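PDB 3GT6: Low molecular weight heat shock protein from Xanthomonas axonopodis pv. citri, which probably works as an oligomeric molecular chaperone of the small heat shock protein family, holding unfolding proteins during stress and limiting their aggregation. Local coordinates for residues V20-L25 with V92-I97; P8-K13 with F69-A74; V35-G40 with D82-A87; P26-S31 with G46-E51; S78-G83 with R96-P101. All blocks are in the same frame, centred on the assembly; numbering follows the deposited sequence.

Contact 1: V20-L25 with V92-I97; sequences VLYADL and VLEIRI
Glu94 leaves its strand with CG anti to the backbone N (chi1 -176°), whereas Tyr22 across from it turns CG to the other side, anti to the carbonyl carbon (chi1 -54°); the two side chains run alongside in a common direction. Carboxylate oxygen OE1 of Glu94 comes to the edge of the tyrosine ring, 3.7 Å from CE1 of Tyr22 and close to the ring plane, with the two flat groups inclined by 64°. Val20 CG1 covers one face of that ring near its rim and also touches Glu94 CG at 3.6 Å. The other carboxylate oxygen, Glu94 OE2, takes a salt-bridged hydrogen bond from Arg96 NH1 (2.8 Å) that lies near the guanidinium plane, and Val20 CG2 packs beside that same nitrogen. At the far end, Val92 CG2 rests 3.4 Å from Asp24 OD1, an oxygen whose charge is met by Arg48 and Arg64 of the second subunit. Beneath these side chains runs a regular antiparallel ladder, part of the immunoglobulin-like beta sandwich of the alpha-crystallin domain. Leu21 with Ile95 and Ala23 with Leu93 are its hydrogen-bonded pairs, each closed by two backbone bonds. The opposite face of the ladder is wholly aliphatic: Leu21 CD1 meets Ile97 CD1 at 3.9 Å, the side chains crossing obliquely, and Leu25 CD1 reaches Leu93 CB at 4.0 Å. Leu42 and Ile44 of strand 41-48 close over this layer from the other sheet.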
# COMPACT_ATOMS: atom_id res chain seq x y z
N VAL A 20 7.17 2.78 17.01
CA VAL A 20 6.98 2.08 15.76
C VAL A 20 6.23 3.02 14.85
O VAL A 20 5.23 3.63 15.26
CB VAL A 20 6.09 0.87 15.92
CG1 VAL A 20 6.24 0.03 14.66
CG2 VAL A 20 6.57 -0.00 17.04
N LEU A 21 6.72 3.13 13.62
CA LEU A 21 5.99 3.79 12.55
C LEU A 21 5.66 2.73 11.57
O LEU A 21 6.45 1.86 11.26
CB LEU A 21 6.80 4.90 11.85
CG LEU A 21 7.33 6.04 12.69
CD1 LEU A 21 8.58 5.58 13.43
CD2 LEU A 21 7.64 7.24 11.80
N TYR A 22 4.43 2.75 11.13
CA TYR A 22 4.00 1.83 10.07
C TYR A 22 3.61 2.69 8.88
O TYR A 22 2.72 3.53 9.04
CB TYR A 22 2.70 1.16 10.52
CG TYR A 22 2.84 0.49 11.88
CD1 TYR A 22 3.26 -0.83 11.97
CD2 TYR A 22 2.51 1.17 13.06
CE1 TYR A 22 3.39 -1.47 13.19
CE2 TYR A 22 2.62 0.54 14.30
CZ TYR A 22 3.08 -0.78 14.35
OH TYR A 22 3.21 -1.43 15.53
N ALA A 23 4.23 2.49 7.73
CA ALA A 23 4.03 3.36 6.59
C ALA A 23 3.48 2.48 5.48
O ALA A 23 4.06 1.43 5.15
CB ALA A 23 5.35 3.95 6.17
N ASP A 24 2.36 2.88 4.90
CA ASP A 24 1.79 2.15 3.77
C ASP A 24 2.51 2.69 2.57
O ASP A 24 2.24 3.82 2.10
CB ASP A 24 0.30 2.48 3.62
CG ASP A 24 -0.58 1.69 4.60
OD1 ASP A 24 -0.09 0.80 5.29
OD2 ASP A 24 -1.77 1.91 4.64
N LEU A 25 3.38 1.84 2.06
CA LEU A 25 4.25 2.19 0.94
C LEU A 25 4.09 1.06 -0.06
O LEU A 25 5.05 0.38 -0.40
CB LEU A 25 5.71 2.30 1.42
CG LEU A 25 5.89 3.53 2.33
CD1 LEU A 25 7.27 3.64 2.94
CD2 LEU A 25 5.59 4.75 1.52
N VAL A 92 3.94 -2.62 3.63
CA VAL A 92 3.90 -1.81 4.85
C VAL A 92 5.32 -1.76 5.41
O VAL A 92 5.91 -2.78 5.62
CB VAL A 92 2.96 -2.40 5.88
CG1 VAL A 92 3.12 -1.66 7.18
CG2 VAL A 92 1.46 -2.21 5.45
N LEU A 93 5.90 -0.59 5.58
CA LEU A 93 7.23 -0.50 6.14
C LEU A 93 7.04 -0.26 7.64
O LEU A 93 6.26 0.59 8.04
CB LEU A 93 8.03 0.64 5.50
CG LEU A 93 9.48 0.67 5.94
CD1 LEU A 93 10.21 -0.54 5.34
CD2 LEU A 93 10.10 1.95 5.52
N GLU A 94 7.72 -1.06 8.44
CA GLU A 94 7.60 -0.95 9.84
C GLU A 94 8.94 -0.48 10.35
O GLU A 94 9.96 -1.14 10.18
CB GLU A 94 7.27 -2.33 10.43
CG GLU A 94 7.07 -2.16 11.87
CD GLU A 94 6.62 -3.44 12.55
OE1 GLU A 94 5.70 -4.11 12.04
OE2 GLU A 94 7.20 -3.72 13.59
N ILE A 95 8.94 0.70 10.95
CA ILE A 95 10.16 1.28 11.41
C ILE A 95 10.11 1.27 12.93
O ILE A 95 9.19 1.80 13.51
CB ILE A 95 10.23 2.73 10.98
CG1 ILE A 95 10.15 2.78 9.47
CG2 ILE A 95 11.45 3.40 11.60
CD1 ILE A 95 9.87 4.18 8.93
N ARG A 96 11.11 0.68 13.56
CA ARG A 96 11.12 0.50 14.98
C ARG A 96 12.28 1.26 15.52
O ARG A 96 13.37 1.21 14.95
CB ARG A 96 11.25 -0.99 15.27
CG ARG A 96 10.08 -1.81 14.71
CD ARG A 96 10.29 -3.32 14.99
NE ARG A 96 10.05 -3.60 16.42
CZ ARG A 96 8.84 -3.68 17.03
NH1 ARG A 96 7.73 -3.58 16.34
NH2 ARG A 96 8.76 -3.93 18.34
N ILE A 97 12.04 2.05 16.55
CA ILE A 97 13.06 2.90 17.10
C ILE A 97 12.99 2.76 18.62
O ILE A 97 12.02 3.14 19.23
CB ILE A 97 12.82 4.30 16.76
CG1 ILE A 97 12.46 4.41 15.26
CG2 ILE A 97 14.03 5.05 17.11
CD1 ILE A 97 12.21 5.82 14.78

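Contact 2: P8-K13 with F69-A74; sequences PRVDIK and FHRRFA
Ile12 drives its CD1 methyl over one face of the Phe73 ring, a CH-pi contact 3.6 Å from the ring centroid and 25° off the normal. Val10 comes head-on toward Phe73 from its own strand, its CB 3.6 Å from Phe73 CZ. Equally close is the packing around Pro8, which crosses Phe69 at about a right angle and sets its CD 3.4 Å from Phe69 CB. Between these apolar patches lies Arg71. Bends at chi2 and chi3 (chi3 -87°) fold its chain back along the proline, and NE then donates an almost straight bond (2.7 Å, 170°) to Pro8 O, in both the carbonyl and the guanidinium plane; NH1 adds a weak bond to the same oxygen. Phe73 CZ sits 3.5 Å above the guanidinium plane, near its rim. This is the interior of the beta sandwich: the axes of strands 10-13 and 69-74, one from each sheet, pass 10.0 Å apart and are spaced by side chains alone. The looser side is the outer one, where His70 points away and is partly exposed, and Arg72 and Ala74 are exposed. On the other flank Arg9 and Asp11 point away from 69-74, and their ends pair with Glu63 and Arg64 of the second subunit. Arg71 NH1 has its own salt bridge to Glu63 of that subunit. A buried guanidinium held by a backbone carbonyl on one edge and by a carboxylate from the partner chain would be expected to stay charged, tying the interior packing to the dimer interface.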
# COMPACT_ATOMS: atom_id res chain seq x y z
N PRO A 8 2.20 9.15 1.68
CA PRO A 8 1.89 7.83 2.18
C PRO A 8 1.33 7.95 3.60
O PRO A 8 1.78 8.82 4.40
CB PRO A 8 3.27 7.16 2.23
CG PRO A 8 4.09 7.89 1.17
CD PRO A 8 3.55 9.27 1.13
N ARG A 9 0.36 7.12 3.92
CA ARG A 9 -0.21 7.02 5.27
C ARG A 9 0.75 6.34 6.23
O ARG A 9 1.29 5.24 5.95
CB ARG A 9 -1.49 6.15 5.24
CG ARG A 9 -2.49 6.58 4.20
CD ARG A 9 -3.28 7.65 4.72
NE ARG A 9 -4.48 7.93 3.90
CZ ARG A 9 -5.07 9.12 3.97
NH1 ARG A 9 -4.57 10.04 4.80
NH2 ARG A 9 -6.13 9.39 3.26
N VAL A 10 0.97 6.99 7.38
CA VAL A 10 1.82 6.45 8.39
C VAL A 10 1.07 6.49 9.73
O VAL A 10 0.54 7.54 10.06
CB VAL A 10 3.07 7.34 8.49
CG1 VAL A 10 4.00 6.82 9.48
CG2 VAL A 10 3.76 7.35 7.07
N ASP A 11 1.12 5.40 10.51
CA ASP A 11 0.68 5.44 11.87
C ASP A 11 1.91 5.46 12.71
O ASP A 11 2.95 4.88 12.33
CB ASP A 11 -0.05 4.15 12.22
CG ASP A 11 -1.32 4.00 11.46
OD1 ASP A 11 -1.79 5.02 10.92
OD2 ASP A 11 -1.79 2.84 11.36
N ILE A 12 1.86 6.16 13.84
CA ILE A 12 3.04 6.19 14.66
C ILE A 12 2.56 5.84 16.06
O ILE A 12 1.58 6.39 16.54
CB ILE A 12 3.64 7.56 14.64
CG1 ILE A 12 4.04 7.92 13.21
CG2 ILE A 12 4.93 7.62 15.60
CD1 ILE A 12 4.49 9.40 13.14
N LYS A 13 3.30 4.98 16.73
CA LYS A 13 2.95 4.53 18.03
C LYS A 13 4.17 4.74 18.92
O LYS A 13 5.31 4.53 18.50
CB LYS A 13 2.65 3.03 17.90
CG LYS A 13 2.52 2.27 19.18
CD LYS A 13 2.19 0.78 19.03
CE LYS A 13 3.40 -0.03 18.63
NZ LYS A 13 3.12 -1.48 18.72
N PHE A 69 8.03 10.58 -2.26
CA PHE A 69 7.35 10.98 -1.05
C PHE A 69 8.45 11.30 -0.08
O PHE A 69 9.60 10.82 -0.25
CB PHE A 69 6.50 9.78 -0.50
CG PHE A 69 7.28 8.51 -0.40
CD1 PHE A 69 7.93 8.16 0.78
CD2 PHE A 69 7.39 7.67 -1.52
CE1 PHE A 69 8.66 6.99 0.84
CE2 PHE A 69 8.09 6.51 -1.48
CZ PHE A 69 8.77 6.16 -0.29
N HIS A 70 8.12 12.05 0.95
CA HIS A 70 9.05 12.37 1.93
C HIS A 70 8.21 12.69 3.14
O HIS A 70 7.68 13.78 3.26
CB HIS A 70 9.84 13.62 1.51
CG HIS A 70 10.94 13.97 2.45
ND1 HIS A 70 11.87 14.94 2.17
CD2 HIS A 70 11.22 13.51 3.70
CE1 HIS A 70 12.72 15.03 3.18
NE2 HIS A 70 12.35 14.16 4.11
N ARG A 71 8.01 11.69 3.99
CA ARG A 71 7.21 11.85 5.17
C ARG A 71 8.18 12.24 6.25
O ARG A 71 9.26 11.66 6.34
CB ARG A 71 6.59 10.48 5.50
CG ARG A 71 5.71 10.00 4.43
CD ARG A 71 4.64 11.03 4.02
NE ARG A 71 3.51 10.84 4.89
CZ ARG A 71 3.14 11.65 5.88
NH1 ARG A 71 2.09 11.32 6.62
NH2 ARG A 71 3.80 12.76 6.11
N ARG A 72 7.82 13.21 7.06
CA ARG A 72 8.66 13.58 8.17
C ARG A 72 7.84 13.64 9.47
O ARG A 72 6.71 14.13 9.48
CB ARG A 72 9.20 15.01 7.93
CG ARG A 72 10.20 15.13 6.75
CD ARG A 72 10.38 16.61 6.26
NE ARG A 72 11.34 17.31 7.06
CZ ARG A 72 12.64 17.02 7.10
NH1 ARG A 72 13.16 16.01 6.36
NH2 ARG A 72 13.45 17.71 7.90
N PHE A 73 8.42 13.20 10.58
CA PHE A 73 7.71 13.29 11.82
C PHE A 73 8.73 13.77 12.84
O PHE A 73 9.88 13.36 12.78
CB PHE A 73 7.21 11.91 12.16
CG PHE A 73 6.32 11.35 11.09
CD1 PHE A 73 5.04 11.86 10.92
CD2 PHE A 73 6.80 10.43 10.17
CE1 PHE A 73 4.21 11.41 9.88
CE2 PHE A 73 5.98 10.00 9.12
CZ PHE A 73 4.67 10.50 9.01
N ALA A 74 8.30 14.65 13.74
CA ALA A 74 9.20 15.24 14.66
C ALA A 74 9.02 14.35 15.87
O ALA A 74 8.11 14.52 16.67
CB ALA A 74 8.76 16.70 14.94

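Contact 3: V35-G40 with D82-A87; sequences VQMDKG and DGITAA
Ile84 CD1 lies against Met37, 3.8 Å from Met37 CB and only slightly farther from its CG and SD, the two side chains crossing at a slant. The other branch of the isoleucine, CG2, meets Val35 CG1 at 4.0 Å. Val35 thus divides its methyls between two partners, for its CG2 rests 4.0 Å from Ala86 CB. The extended arm of Ile84, with chi2 at 170°, lets CD1 reach across to the methionine while CG2 stays beside the valine. Only van der Waals contacts join the two segments, and the backbones remain well separated, with the CA atoms of Val35 and Ala86 7.3 Å apart. Strands 34-38 and 85-89 are outermost strands of different sheets, and their side chains close one lateral edge of the sandwich. In small heat shock proteins the groove between these two strands is the usual docking place for a C-terminal segment of another subunit; no other chain of this assembly enters it. Behind the first shell, Leu93 and Ile95 of strand 92-98 support Val35, and Ile95 also backs Ile84. The methionine is flanked by Ala79 and Ala81 of the loop that leads into strand 85-89. Backbone bonds fix the frame further out: Thr85 and Ala87 pair with Arg96 and Glu94, and Gln36 pairs with Ser43 of strand 41-48.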
# COMPACT_ATOMS: atom_id res chain seq x y z
N VAL A 35 15.01 5.64 5.26
CA VAL A 35 14.49 5.98 6.54
C VAL A 35 15.63 6.50 7.37
O VAL A 35 16.59 5.77 7.65
CB VAL A 35 13.93 4.71 7.26
CG1 VAL A 35 13.54 5.06 8.67
CG2 VAL A 35 12.78 4.15 6.49
N GLN A 36 15.54 7.75 7.79
CA GLN A 36 16.60 8.26 8.65
C GLN A 36 16.05 9.24 9.60
O GLN A 36 14.91 9.68 9.44
CB GLN A 36 17.72 8.90 7.88
CG GLN A 36 17.33 9.88 6.91
CD GLN A 36 18.53 10.18 6.02
OE1 GLN A 36 19.07 9.28 5.35
NE2 GLN A 36 19.00 11.42 6.07
N MET A 37 16.81 9.45 10.65
CA MET A 37 16.52 10.51 11.60
C MET A 37 17.63 11.50 11.58
O MET A 37 18.82 11.15 11.58
CB MET A 37 16.43 9.96 13.02
CG MET A 37 15.06 9.74 13.44
SD MET A 37 14.90 9.09 15.08
CE MET A 37 14.75 10.60 15.97
N ASP A 38 17.27 12.76 11.64
CA ASP A 38 18.25 13.78 11.64
C ASP A 38 17.69 14.84 12.56
O ASP A 38 16.60 15.36 12.33
CB ASP A 38 18.45 14.31 10.22
CG ASP A 38 19.56 15.41 10.16
OD1 ASP A 38 20.59 15.29 10.90
OD2 ASP A 38 19.39 16.37 9.39
N LYS A 39 18.36 15.05 13.69
CA LYS A 39 17.97 16.12 14.62
C LYS A 39 16.50 15.97 15.06
O LYS A 39 15.72 16.92 15.07
CB LYS A 39 18.18 17.48 13.93
CG LYS A 39 19.68 17.98 13.92
CD LYS A 39 19.88 18.93 12.68
CE LYS A 39 21.22 19.76 12.74
NZ LYS A 39 22.29 19.08 13.61
N GLY A 40 16.14 14.75 15.38
CA GLY A 40 14.85 14.47 15.90
C GLY A 40 13.86 14.17 14.83
O GLY A 40 12.80 13.72 15.14
N ASP A 82 19.96 6.17 16.77
CA ASP A 82 20.90 5.11 16.40
C ASP A 82 20.32 3.69 16.45
O ASP A 82 21.05 2.74 16.22
CB ASP A 82 22.13 5.20 17.27
CG ASP A 82 22.80 6.55 17.17
OD1 ASP A 82 23.16 6.93 16.06
OD2 ASP A 82 22.94 7.24 18.19
N GLY A 83 19.03 3.53 16.67
CA GLY A 83 18.48 2.19 16.93
C GLY A 83 17.48 1.85 15.90
O GLY A 83 16.76 0.88 16.02
N ILE A 84 17.40 2.66 14.87
CA ILE A 84 16.28 2.49 13.97
C ILE A 84 16.44 1.18 13.22
O ILE A 84 17.55 0.88 12.74
CB ILE A 84 16.27 3.61 12.91
CG1 ILE A 84 16.18 4.99 13.58
CG2 ILE A 84 15.15 3.37 11.91
CD1 ILE A 84 16.40 6.13 12.64
N THR A 85 15.41 0.34 13.18
CA THR A 85 15.35 -0.67 12.11
C THR A 85 14.17 -0.39 11.22
O THR A 85 13.25 0.27 11.65
CB THR A 85 15.17 -2.09 12.62
OG1 THR A 85 14.09 -2.08 13.51
CG2 THR A 85 16.44 -2.58 13.37
N ALA A 86 14.16 -0.93 10.00
CA ALA A 86 13.04 -0.66 9.08
C ALA A 86 12.92 -1.90 8.23
O ALA A 86 13.92 -2.34 7.71
CB ALA A 86 13.36 0.55 8.19
N ALA A 87 11.74 -2.50 8.19
CA ALA A 87 11.53 -3.75 7.48
C ALA A 87 10.09 -3.71 6.96
O ALA A 87 9.22 -3.19 7.62
CB ALA A 87 11.74 -4.98 8.44

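Contact 4: P26-S31 with G46-E51; sequences PGIDPS and GERKSE
Apolar packing joins Ile28 to the stem of Arg48: Ile28 CG1 lies 3.8 Å from Arg48 CG and also touches CB, while CD1 of the isoleucine leans on the same CB. From CG to NE the arginine chain is fully extended, and a chi1 of -177° starts it away from its own N, which carries the guanidinium along the loop as far as Pro26. The side chains of Pro26 and Arg48 cross at about a right angle, with Pro26 CG 3.9 Å from Arg48 NH1. The polar contact is made by Pro26 O, which stands over one face of the guanidinium, 3.0 Å from Arg48 NE, but the angle is too poor for a hydrogen bond, and the attraction is probably that of a carbonyl dipole for a charged plane. Gly27 passes beside the guanidinium, its positive phi (78°) turning the chain at this point. Water supplies the hydrogen-bonded link between the segments: one molecule donates to Gly27 O (2.6 Å) and accepts from Lys49 N (3.0 Å). Among charged groups, Lys49 NZ and Glu47 OE2 form a weak salt bridge at 3.2 Å on the outer side of the strand. The guanidinium of Arg48 finds its strongest partner in Asp24 of the second subunit, at the dimer interface of this alpha-crystallin domain. The contact thus folds the loop between strands 18-24 and 34-38 against the end of strand 41-48, next to strand 67-74, whose Phe69 ring packs on Ile28.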
# COMPACT_ATOMS: atom_id res chain seq x y z
N PRO A 26 2.85 0.86 -0.56
CA PRO A 26 2.70 -0.26 -1.46
C PRO A 26 3.52 -0.05 -2.77
O PRO A 26 3.66 1.06 -3.26
CB PRO A 26 1.21 -0.25 -1.80
CG PRO A 26 0.72 1.22 -1.47
CD PRO A 26 1.57 1.57 -0.28
N GLY A 27 4.01 -1.13 -3.34
CA GLY A 27 4.61 -1.10 -4.69
C GLY A 27 6.02 -0.54 -4.71
O GLY A 27 6.42 -0.03 -5.74
N ILE A 28 6.74 -0.57 -3.59
CA ILE A 28 8.16 -0.12 -3.57
C ILE A 28 8.89 -1.16 -2.80
O ILE A 28 8.38 -1.60 -1.76
CB ILE A 28 8.39 1.21 -2.77
CG1 ILE A 28 7.33 2.21 -3.06
CG2 ILE A 28 9.70 1.86 -3.13
CD1 ILE A 28 7.22 3.23 -1.98
N ASP A 29 10.08 -1.57 -3.25
CA ASP A 29 10.88 -2.48 -2.43
C ASP A 29 11.29 -1.68 -1.23
O ASP A 29 11.64 -0.53 -1.37
CB ASP A 29 12.19 -2.91 -3.11
CG ASP A 29 11.96 -3.77 -4.29
OD1 ASP A 29 11.06 -4.65 -4.21
OD2 ASP A 29 12.69 -3.53 -5.29
N PRO A 30 11.27 -2.30 -0.05
CA PRO A 30 11.70 -1.73 1.21
C PRO A 30 13.11 -1.17 1.17
O PRO A 30 13.43 -0.23 1.90
CB PRO A 30 11.62 -2.91 2.16
CG PRO A 30 10.38 -3.55 1.70
CD PRO A 30 10.52 -3.54 0.17
N SER A 31 13.92 -1.72 0.29
CA SER A 31 15.29 -1.29 0.16
C SER A 31 15.37 0.02 -0.64
O SER A 31 16.34 0.72 -0.53
CB SER A 31 16.07 -2.40 -0.57
OG SER A 31 15.75 -2.29 -1.95
N GLY A 46 11.41 8.29 -0.61
CA GLY A 46 11.72 7.40 -1.69
C GLY A 46 10.83 7.79 -2.83
O GLY A 46 10.28 8.86 -2.84
N GLU A 47 10.72 6.91 -3.79
CA GLU A 47 9.99 7.27 -4.94
C GLU A 47 9.23 6.08 -5.43
O GLU A 47 9.79 5.06 -5.71
CB GLU A 47 10.92 7.79 -6.02
CG GLU A 47 10.13 8.38 -7.14
CD GLU A 47 10.96 8.74 -8.32
OE1 GLU A 47 12.14 9.03 -8.15
OE2 GLU A 47 10.41 8.71 -9.43
N ARG A 48 7.92 6.19 -5.51
CA ARG A 48 7.17 5.06 -5.98
C ARG A 48 6.95 5.28 -7.45
O ARG A 48 6.55 6.34 -7.86
CB ARG A 48 5.82 4.95 -5.23
CG ARG A 48 5.06 3.75 -5.65
CD ARG A 48 3.57 3.93 -5.29
NE ARG A 48 2.89 2.71 -5.68
CZ ARG A 48 1.65 2.39 -5.39
NH1 ARG A 48 0.88 3.27 -4.74
NH2 ARG A 48 1.19 1.19 -5.74
N LYS A 49 7.21 4.26 -8.22
CA LYS A 49 6.85 4.24 -9.60
C LYS A 49 5.50 3.54 -9.70
O LYS A 49 5.08 2.75 -8.80
CB LYS A 49 7.85 3.36 -10.38
CG LYS A 49 9.33 3.69 -10.21
CD LYS A 49 9.55 5.09 -10.68
CE LYS A 49 10.83 5.58 -10.08
NZ LYS A 49 11.60 6.26 -11.16
N SER A 50 4.83 3.78 -10.79
CA SER A 50 3.54 3.15 -11.01
C SER A 50 3.41 2.85 -12.50
O SER A 50 3.80 3.67 -13.37
CB SER A 50 2.40 4.06 -10.57
OG SER A 50 1.16 3.57 -11.05
N GLU A 51 2.87 1.66 -12.76
CA GLU A 51 2.50 1.20 -14.09
C GLU A 51 1.65 2.23 -14.76
O GLU A 51 1.65 2.28 -15.96
CB GLU A 51 1.73 -0.10 -13.95
CG GLU A 51 2.56 -1.22 -13.24
CD GLU A 51 2.40 -1.20 -11.70
OE1 GLU A 51 1.99 -0.16 -11.14
OE2 GLU A 51 2.71 -2.20 -11.02
O HOH W 1 7.97 1.77 -6.78

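Contact 5: S78-G83 with R96-P101; sequences SADADG and RIPKRP
Ser78 O is approached by two neighbours on the other segment: Arg100 N gives it a short hydrogen bond (2.6 Å), and Lys99 CA makes a CA-H...O contact at 2.9 Å. A second backbone bond, from Asp80 N to Pro98 O (2.8 Å), completes a single bridge centred on Ala79 and Lys99. Beyond it the chain turns away in a type I beta turn from Asp80 to Gly83. Asp80 also forms an Asx turn, its OD1 accepting from Asp82 N at 3.0 Å from above the carboxylate plane. A chi1 of -168° swings the Asp80 carboxylate toward Arg100 NH2, which lies 3.5 Å from Asp80 OD1. In this salt bridge OD1 sits off the plane of the guanidinium, where it can attract the charge but is not the target of a hydrogen bond. The arginine instead lays one face over the turn, with Asp80 CA 3.6 Å above its centre. Asp82 brings a further negative charge to the same neighbourhood. At the other end of the loop Gly83 O approaches Pro98 CD (3.2 Å), and a water donates to both Gly83 O and Arg96 O. Inward, Ala79 CB meets Ile97 CG2 at 4.2 Å. The loop from strand 67-74 to strand 85-89 is thereby fastened to the end of strand 92-98 at one end of the sandwich. Met37 of strand 34-38 packs on Ala79 and Ala81, and Phe19 of strand 18-24 on Ser78, Ala79 and Lys99, whose amine reaches Glu14 beyond.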
# COMPACT_ATOMS: atom_id res chain seq x y z
N SER A 78 13.33 11.15 23.10
CA SER A 78 13.59 9.82 23.59
C SER A 78 13.85 8.81 22.50
O SER A 78 14.36 7.70 22.82
CB SER A 78 12.42 9.31 24.42
OG SER A 78 11.25 9.18 23.60
N ALA A 79 13.49 9.14 21.24
CA ALA A 79 13.70 8.24 20.09
C ALA A 79 15.21 8.15 19.86
O ALA A 79 15.85 9.15 19.54
CB ALA A 79 13.03 8.76 18.86
N ASP A 80 15.76 6.95 20.01
CA ASP A 80 17.19 6.70 19.75
C ASP A 80 17.42 6.64 18.27
O ASP A 80 17.16 5.61 17.65
CB ASP A 80 17.52 5.34 20.32
CG ASP A 80 18.98 5.08 20.37
OD1 ASP A 80 19.73 5.85 19.71
OD2 ASP A 80 19.35 4.11 21.06
N ALA A 81 17.85 7.73 17.68
CA ALA A 81 18.24 7.82 16.28
C ALA A 81 19.19 6.77 15.85
O ALA A 81 19.28 6.52 14.68
CB ALA A 81 18.92 9.18 15.98
N ASP A 82 19.96 6.17 16.77
CA ASP A 82 20.90 5.11 16.40
C ASP A 82 20.32 3.69 16.45
O ASP A 82 21.05 2.74 16.22
CB ASP A 82 22.13 5.20 17.27
CG ASP A 82 22.80 6.55 17.17
OD1 ASP A 82 23.16 6.93 16.06
OD2 ASP A 82 22.94 7.24 18.19
N GLY A 83 19.03 3.53 16.67
CA GLY A 83 18.48 2.19 16.93
C GLY A 83 17.48 1.85 15.90
O GLY A 83 16.76 0.88 16.02
N ARG A 96 11.11 0.68 13.56
CA ARG A 96 11.12 0.50 14.98
C ARG A 96 12.28 1.26 15.52
O ARG A 96 13.37 1.21 14.95
CB ARG A 96 11.25 -0.99 15.27
CG ARG A 96 10.08 -1.81 14.71
CD ARG A 96 10.29 -3.32 14.99
NE ARG A 96 10.05 -3.60 16.42
CZ ARG A 96 8.84 -3.68 17.03
NH1 ARG A 96 7.73 -3.58 16.34
NH2 ARG A 96 8.76 -3.93 18.34
N ILE A 97 12.04 2.05 16.55
CA ILE A 97 13.06 2.90 17.10
C ILE A 97 12.99 2.76 18.62
O ILE A 97 12.02 3.14 19.23
CB ILE A 97 12.82 4.30 16.76
CG1 ILE A 97 12.46 4.41 15.26
CG2 ILE A 97 14.03 5.05 17.11
CD1 ILE A 97 12.21 5.82 14.78
N PRO A 98 14.00 2.17 19.23
CA PRO A 98 13.99 2.12 20.69
C PRO A 98 14.09 3.50 21.27
O PRO A 98 14.57 4.44 20.63
CB PRO A 98 15.25 1.38 21.05
CG PRO A 98 16.10 1.34 19.84
CD PRO A 98 15.31 1.84 18.66
N LYS A 99 13.59 3.64 22.47
CA LYS A 99 13.85 4.87 23.22
C LYS A 99 15.18 4.80 23.93
O LYS A 99 15.60 3.72 24.37
CB LYS A 99 12.78 5.07 24.24
CG LYS A 99 11.45 5.23 23.68
CD LYS A 99 10.53 5.47 24.87
CE LYS A 99 9.20 5.77 24.36
NZ LYS A 99 8.36 6.06 25.50
N ARG A 100 15.85 5.94 23.97
CA ARG A 100 17.06 6.20 24.75
C ARG A 100 16.87 5.69 26.20
O ARG A 100 15.75 5.71 26.75
CB ARG A 100 17.38 7.71 24.74
CG ARG A 100 17.88 8.21 23.36
CD ARG A 100 18.14 9.73 23.17
NE ARG A 100 18.12 10.04 21.72
CZ ARG A 100 19.06 9.68 20.81
NH1 ARG A 100 18.91 9.99 19.50
NH2 ARG A 100 20.16 8.97 21.16
N PRO A 101 17.97 5.16 26.79
CA PRO A 101 18.00 5.01 28.25
C PRO A 101 17.78 6.37 28.98
O PRO A 101 16.97 6.42 29.92
CB PRO A 101 19.40 4.41 28.51
CG PRO A 101 19.77 3.69 27.17
CD PRO A 101 19.24 4.67 26.16
O HOH W 2 15.10 -0.99 16.39

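Contacts 1 and 2 are buried near the centre of the chain. Contact 1 pairs neighbouring strands within one sheet by backbone bonds, whereas contact 2 joins the two sheets through side chains, and the two meet where strand 10-14 of contact 2 lies beside strand 18-24 of contact 1. Contacts 3 and 5 are surface contacts about 8 Å apart between centres, sharing Asp82 and Gly83; the first is purely apolar, the second rich in backbone bonds and charge. Contact 4, partly buried, lies about 26 Å from contact 5 between centres and relies on water and a stretched arginine. The second subunit touches contacts 1, 2 and 4, where buried charges find partners, but not contacts 3 and 5.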